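PDB 6JIF: branched-chain-amino-acid aminotransferase from Pseudomonas sp. UW4, which catalyses the reversible, pyridoxal-phosphate-dependent transfer of the amino group between branched-chain amino acids and 2-oxo acids. Local coordinates for residues 91-104 against 115-128. Sequence-based numbering, arbitrary orientation.
With PLP (pyridoxal-5'-phosphate), chain D.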
loop_
_atom_site.group_PDB
_atom_site.type_symbol
_atom_site.label_atom_id
_atom_site.label_comp_id
_atom_site.label_asym_id
_atom_site.label_seq_id
_atom_site.Cartn_x
_atom_site.Cartn_y
_atom_site.Cartn_z
ATOM N N ILE B 91 -24.060 15.176 -22.156
ATOM C CA ILE B 91 -23.258 14.697 -21.030
ATOM C C ILE B 91 -21.765 14.733 -21.385
ATOM O O ILE B 91 -21.338 14.094 -22.356
ATOM C CB ILE B 91 -23.667 13.263 -20.635
ATOM C CG1 ILE B 91 -25.175 13.218 -20.368
ATOM C CG2 ILE B 91 -22.819 12.802 -19.459
ATOM C CD1 ILE B 91 -25.715 11.803 -20.186
ATOM N N ASN B 92 -20.958 15.442 -20.578
ATOM C CA ASN B 92 -19.515 15.549 -20.800
ATOM C C ASN B 92 -18.793 14.589 -19.865
ATOM O O ASN B 92 -18.857 14.745 -18.647
ATOM C CB ASN B 92 -18.986 16.966 -20.514
ATOM C CG ASN B 92 -19.247 17.922 -21.619
ATOM O OD1 ASN B 92 -19.804 17.544 -22.615
ATOM N ND2 ASN B 92 -18.824 19.177 -21.462
ATOM N N LEU B 93 -18.054 13.634 -20.409
ATOM C CA LEU B 93 -17.128 12.863 -19.592
ATOM C C LEU B 93 -15.742 13.491 -19.749
ATOM O O LEU B 93 -15.216 13.537 -20.858
ATOM C CB LEU B 93 -17.160 11.413 -20.081
ATOM C CG LEU B 93 -16.281 10.369 -19.445
ATOM C CD1 LEU B 93 -16.730 10.264 -18.003
ATOM C CD2 LEU B 93 -16.492 9.048 -20.171
ATOM N N PHE B 94 -15.108 13.905 -18.644
ATOM C CA PHE B 94 -13.922 14.777 -18.712
ATOM C C PHE B 94 -12.612 13.972 -18.755
ATOM O O PHE B 94 -12.230 13.360 -17.759
ATOM C CB PHE B 94 -13.925 15.746 -17.514
ATOM C CG PHE B 94 -12.802 16.759 -17.546
ATOM C CD1 PHE B 94 -12.841 17.852 -18.415
ATOM C CD2 PHE B 94 -11.690 16.600 -16.712
ATOM C CE1 PHE B 94 -11.823 18.798 -18.449
ATOM C CE2 PHE B 94 -10.636 17.543 -16.752
ATOM C CZ PHE B 94 -10.706 18.636 -17.592
ATOM N N ARG B 95 -11.882 14.051 -19.914
ATOM C CA ARG B 95 -10.515 13.537 -20.106
ATOM C C ARG B 95 -10.329 12.082 -19.670
ATOM O O ARG B 95 -9.311 11.751 -19.046
ATOM C CB ARG B 95 -9.517 14.448 -19.385
ATOM C CG ARG B 95 -9.625 15.903 -19.918
ATOM C CD ARG B 95 -8.355 16.651 -19.659
ATOM N NE ARG B 95 -7.300 16.363 -20.623
ATOM C CZ ARG B 95 -6.077 16.889 -20.561
ATOM N NH1 ARG B 95 -5.742 17.764 -19.588
ATOM N NH2 ARG B 95 -5.211 16.623 -21.528
ATOM N N PRO B 96 -11.251 11.180 -19.996
ATOM C CA PRO B 96 -11.070 9.797 -19.554
ATOM C C PRO B 96 -9.853 9.108 -20.172
ATOM O O PRO B 96 -9.321 8.161 -19.576
ATOM C CB PRO B 96 -12.365 9.118 -20.001
ATOM C CG PRO B 96 -12.818 9.896 -21.136
ATOM C CD PRO B 96 -12.480 11.341 -20.813
ATOM N N ASP B 97 -9.417 9.556 -21.348
ATOM C CA ASP B 97 -8.184 9.045 -21.926
ATOM C C ASP B 97 -7.006 9.254 -20.984
ATOM O O ASP B 97 -6.113 8.412 -20.901
ATOM C CB ASP B 97 -7.944 9.702 -23.280
ATOM C CG ASP B 97 -7.640 11.207 -23.186
ATOM O OD1 ASP B 97 -8.462 11.936 -22.546
ATOM O OD2 ASP B 97 -6.651 11.660 -23.847
ATOM N N GLN B 98 -6.968 10.391 -20.263
ATOM C CA GLN B 98 -5.841 10.618 -19.331
ATOM C C GLN B 98 -5.885 9.654 -18.155
ATOM O O GLN B 98 -4.823 9.208 -17.665
ATOM C CB GLN B 98 -5.834 12.075 -18.823
ATOM C CG GLN B 98 -5.436 13.074 -19.912
ATOM C CD GLN B 98 -4.046 12.840 -20.394
ATOM O OE1 GLN B 98 -3.103 12.611 -19.601
ATOM N NE2 GLN B 98 -3.896 12.834 -21.704
ATOM N N ASN B 99 -7.094 9.330 -17.667
ATOM C CA ASN B 99 -7.216 8.303 -16.652
ATOM C C ASN B 99 -6.721 6.967 -17.169
ATOM O O ASN B 99 -6.049 6.228 -16.448
ATOM C CB ASN B 99 -8.668 8.154 -16.234
ATOM C CG ASN B 99 -9.163 9.416 -15.604
ATOM O OD1 ASN B 99 -9.729 10.258 -16.298
ATOM N ND2 ASN B 99 -8.858 9.616 -14.326
ATOM N N ALA B 100 -7.096 6.627 -18.400
ATOM C CA ALA B 100 -6.639 5.360 -18.979
ATOM C C ALA B 100 -5.121 5.292 -19.010
ATOM O O ALA B 100 -4.537 4.277 -18.629
ATOM C CB ALA B 100 -7.180 5.149 -20.391
ATOM N N LEU B 101 -4.469 6.371 -19.448
ATOM C CA LEU B 101 -3.006 6.366 -19.534
ATOM C C LEU B 101 -2.386 6.187 -18.148
ATOM O O LEU B 101 -1.454 5.392 -17.939
ATOM C CB LEU B 101 -2.505 7.671 -20.184
ATOM C CG LEU B 101 -2.807 7.782 -21.694
ATOM C CD1 LEU B 101 -2.775 9.247 -22.265
ATOM C CD2 LEU B 101 -1.880 6.874 -22.541
ATOM N N ARG B 102 -2.900 6.938 -17.175
ATOM C CA ARG B 102 -2.324 6.836 -15.849
ATOM C C ARG B 102 -2.547 5.457 -15.262
ATOM O O ARG B 102 -1.680 4.926 -14.566
ATOM C CB ARG B 102 -2.881 7.910 -14.904
ATOM C CG ARG B 102 -2.108 7.894 -13.564
ATOM C CD ARG B 102 -2.469 9.208 -12.758
ATOM N NE ARG B 102 -3.914 9.216 -12.454
ATOM C CZ ARG B 102 -4.593 10.281 -12.025
ATOM N NH1 ARG B 102 -3.952 11.414 -11.883
ATOM N NH2 ARG B 102 -5.895 10.190 -11.728
ATOM N N MET B 103 -3.715 4.870 -15.490
ATOM C CA MET B 103 -3.923 3.563 -14.912
ATOM C C MET B 103 -3.032 2.531 -15.586
ATOM O O MET B 103 -2.622 1.571 -14.943
ATOM C CB MET B 103 -5.394 3.159 -14.991
ATOM C CG MET B 103 -5.777 2.182 -13.863
ATOM S SD MET B 103 -7.518 1.678 -13.844
ATOM C CE MET B 103 -7.425 0.597 -15.284
ATOM N N GLN B 104 -2.761 2.689 -16.884
ATOM C CA GLN B 104 -1.790 1.793 -17.514
ATOM C C GLN B 104 -0.449 1.873 -16.793
ATOM O O GLN B 104 0.193 0.845 -16.536
ATOM C CB GLN B 104 -1.665 2.120 -19.003
ATOM C CG GLN B 104 -2.960 1.832 -19.788
ATOM C CD GLN B 104 -3.158 2.635 -21.055
ATOM O OE1 GLN B 104 -2.274 3.401 -21.503
ATOM N NE2 GLN B 104 -4.328 2.455 -21.666
ATOM N N VAL B 115 -5.357 -2.185 -19.019
ATOM C CA VAL B 115 -6.597 -2.012 -19.765
ATOM C C VAL B 115 -6.293 -0.998 -20.855
ATOM O O VAL B 115 -5.912 0.135 -20.543
ATOM C CB VAL B 115 -7.735 -1.534 -18.856
ATOM C CG1 VAL B 115 -9.073 -1.379 -19.649
ATOM C CG2 VAL B 115 -7.902 -2.498 -17.707
ATOM N N ASP B 116 -6.438 -1.414 -22.126
ATOM C CA ASP B 116 -6.135 -0.498 -23.220
ATOM C C ASP B 116 -7.153 0.647 -23.247
ATOM O O ASP B 116 -8.252 0.573 -22.698
ATOM C CB ASP B 116 -6.078 -1.228 -24.570
ATOM C CG ASP B 116 -7.394 -1.850 -24.965
ATOM O OD1 ASP B 116 -8.284 -1.148 -25.542
ATOM O OD2 ASP B 116 -7.528 -3.072 -24.727
ATOM N N THR B 117 -6.733 1.737 -23.873
ATOM C CA THR B 117 -7.455 2.996 -23.743
ATOM C C THR B 117 -8.875 2.917 -24.302
ATOM O O THR B 117 -9.818 3.427 -23.688
ATOM C CB THR B 117 -6.653 4.089 -24.444
ATOM O OG1 THR B 117 -5.437 4.270 -23.738
ATOM C CG2 THR B 117 -7.470 5.427 -24.470
ATOM N N GLU B 118 -9.069 2.252 -25.445
ATOM C CA GLU B 118 -10.428 2.255 -26.003
ATOM C C GLU B 118 -11.352 1.376 -25.171
ATOM O O GLU B 118 -12.476 1.775 -24.885
ATOM C CB GLU B 118 -10.438 1.848 -27.485
ATOM C CG GLU B 118 -9.867 2.965 -28.400
ATOM C CD GLU B 118 -10.472 4.379 -28.104
ATOM O OE1 GLU B 118 -11.711 4.579 -28.238
ATOM O OE2 GLU B 118 -9.704 5.300 -27.718
ATOM N N GLN B 119 -10.846 0.234 -24.670
ATOM C CA GLN B 119 -11.599 -0.586 -23.716
ATOM C C GLN B 119 -11.974 0.218 -22.465
ATOM O O GLN B 119 -13.130 0.192 -21.994
ATOM C CB GLN B 119 -10.762 -1.821 -23.368
ATOM C CG GLN B 119 -11.296 -2.821 -22.306
ATOM C CD GLN B 119 -10.305 -4.026 -21.999
ATOM O OE1 GLN B 119 -9.173 -4.101 -22.537
ATOM N NE2 GLN B 119 -10.755 -4.959 -21.140
ATOM N N PHE B 120 -10.988 0.940 -21.913
ATOM C CA PHE B 120 -11.208 1.721 -20.706
ATOM C C PHE B 120 -12.301 2.753 -20.922
ATOM O O PHE B 120 -13.259 2.830 -20.139
ATOM C CB PHE B 120 -9.876 2.367 -20.284
ATOM C CG PHE B 120 -9.941 3.169 -18.991
ATOM C CD1 PHE B 120 -10.378 4.510 -19.010
ATOM C CD2 PHE B 120 -9.578 2.612 -17.788
ATOM C CE1 PHE B 120 -10.418 5.272 -17.843
ATOM C CE2 PHE B 120 -9.626 3.345 -16.620
ATOM C CZ PHE B 120 -10.028 4.668 -16.633
ATOM N N ILE B 121 -12.184 3.550 -21.994
ATOM C CA ILE B 121 -13.126 4.651 -22.192
ATOM C C ILE B 121 -14.520 4.120 -22.475
ATOM O O ILE B 121 -15.500 4.636 -21.926
ATOM C CB ILE B 121 -12.632 5.602 -23.297
ATOM C CG1 ILE B 121 -11.277 6.213 -22.911
ATOM C CG2 ILE B 121 -13.721 6.630 -23.649
ATOM C CD1 ILE B 121 -10.731 7.178 -23.961
ATOM N N GLU B 122 -14.629 3.045 -23.282
ATOM C CA GLU B 122 -15.925 2.435 -23.564
ATOM C C GLU B 122 -16.581 1.899 -22.296
ATOM O O GLU B 122 -17.800 2.013 -22.132
ATOM C CB GLU B 122 -15.792 1.302 -24.596
ATOM C CG GLU B 122 -15.556 1.804 -26.010
ATOM C CD GLU B 122 -16.539 2.880 -26.482
ATOM O OE1 GLU B 122 -17.764 2.802 -26.221
ATOM O OE2 GLU B 122 -16.073 3.821 -27.151
ATOM N N ALA B 123 -15.804 1.306 -21.398
ATOM C CA ALA B 123 -16.380 0.838 -20.140
ATOM C C ALA B 123 -16.916 2.004 -19.325
ATOM O O ALA B 123 -17.997 1.916 -18.720
ATOM C CB ALA B 123 -15.350 0.077 -19.309
ATOM N N CYS B 124 -16.158 3.096 -19.286
ATOM C CA CYS B 124 -16.615 4.267 -18.537
ATOM C C CYS B 124 -17.904 4.801 -19.113
ATOM O O CYS B 124 -18.843 5.122 -18.362
ATOM C CB CYS B 124 -15.562 5.364 -18.544
ATOM S SG CYS B 124 -14.054 5.030 -17.594
ATOM N N LYS B 125 -17.966 4.912 -20.451
ATOM C CA LYS B 125 -19.172 5.408 -21.115
ATOM C C LYS B 125 -20.369 4.506 -20.845
ATOM O O LYS B 125 -21.469 4.993 -20.582
ATOM C CB LYS B 125 -18.948 5.551 -22.627
ATOM C CG LYS B 125 -17.965 6.651 -23.001
ATOM C CD LYS B 125 -17.745 6.713 -24.479
ATOM C CE LYS B 125 -18.897 7.403 -25.183
ATOM N NZ LYS B 125 -18.614 7.233 -26.613
ATOM N N ALA B 126 -20.165 3.193 -20.843
ATOM C CA ALA B 126 -21.271 2.281 -20.559
ATOM C C ALA B 126 -21.777 2.462 -19.133
ATOM O O ALA B 126 -22.981 2.418 -18.895
ATOM C CB ALA B 126 -20.826 0.827 -20.789
ATOM N N VAL B 127 -20.866 2.681 -18.176
ATOM C CA VAL B 127 -21.316 2.939 -16.796
ATOM C C VAL B 127 -22.119 4.241 -16.699
ATOM O O VAL B 127 -23.183 4.301 -16.042
ATOM C CB VAL B 127 -20.101 2.944 -15.857
ATOM C CG1 VAL B 127 -20.488 3.465 -14.455
ATOM C CG2 VAL B 127 -19.538 1.549 -15.745
ATOM N N VAL B 128 -21.646 5.306 -17.368
ATOM C CA VAL B 128 -22.437 6.536 -17.381
ATOM C C VAL B 128 -23.818 6.273 -18.007
ATOM O O VAL B 128 -24.873 6.639 -17.448
ATOM C CB VAL B 128 -21.667 7.667 -18.095
ATOM C CG1 VAL B 128 -22.452 8.977 -18.068
ATOM C CG2 VAL B 128 -20.369 7.952 -17.373
HETATM N N1 PLP D . -2.206 14.000 -5.560
HETATM C C2 PLP D . -2.373 12.739 -5.074
HETATM C C2A PLP D . -1.403 12.283 -4.031
HETATM C C3 PLP D . -3.371 11.906 -5.582
HETATM O O3 PLP D . -3.484 10.622 -5.117
HETATM C C4 PLP D . -4.252 12.395 -6.581
HETATM C C4A PLP D . -5.217 11.473 -7.304
HETATM C C5 PLP D . -4.046 13.715 -7.028
HETATM C C6 PLP D . -3.028 14.467 -6.523
HETATM C C5A PLP D . -4.920 14.419 -8.017
HETATM O O4P PLP D . -5.028 13.704 -9.189
HETATM P P PLP D . -6.233 14.042 -10.179
HETATM O O1P PLP D . -6.216 15.513 -10.517
HETATM O O2P PLP D . -5.871 13.196 -11.408
HETATM O O3P PLP D . -7.582 13.686 -9.561
HETATM O O HOH W 1 -5.980 1.812 -18.245
#
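The Phe120 ring lies with one face against Ala100, whose CA sits 3.8 Å above the ring plane, over its centre. Ala100 CB comes to 3.5 Å from Phe120 CD1. The ring is a knob in a hole made by Pro96, Asn99, Ala100 and Met103. It gets there because Phe120 CG is anti to the backbone N (chi1 -177°), which sends the ring toward helix 96-104. Met103 closes the hole at the ring edge in a Met-aromatic contact, with SD 5.2 Å from the ring centroid. A bend at its last torsion (chi3 73°) brings CE to 3.8 Å from Phe120 CE2, and CE also touches Val115.

Helix segments 96-104 and 117-128 run at 127° between their N-to-C directions. They pack against the antiparallel sheet that holds strands 76-85 and 91-94 in this class IV (fold type IV) aminotransferase; Met103 and Cys124 both touch strand 76-85. On the far side of helix 96-104, Arg102 donates from NH1 and, weakly, from NH2 to PLP O2P. Glu79 is salt-bridged to Arg102 and also accepts from Asn99, so Glu79 links the phosphate-binding Arg102 to Asn99, which lines the Phe120 hole.

Gln104 forms the polar end. Its extended chain carries NE2 to Val115 O and Thr117 OG1, both 3.0 Å away and near the amide plane. Two acceptors thus fix the rotation of the amide. A water donates to both Ala100 O and Val115 O. The apolar part starts where Ile121 CD1 packs on Asp97 CA. At strand 91-94, Leu93 CD2 lies 4.0 Å from Lys125 CG and also touches Cys124 CB, and Ile91 CG2 meets Val128 CG1.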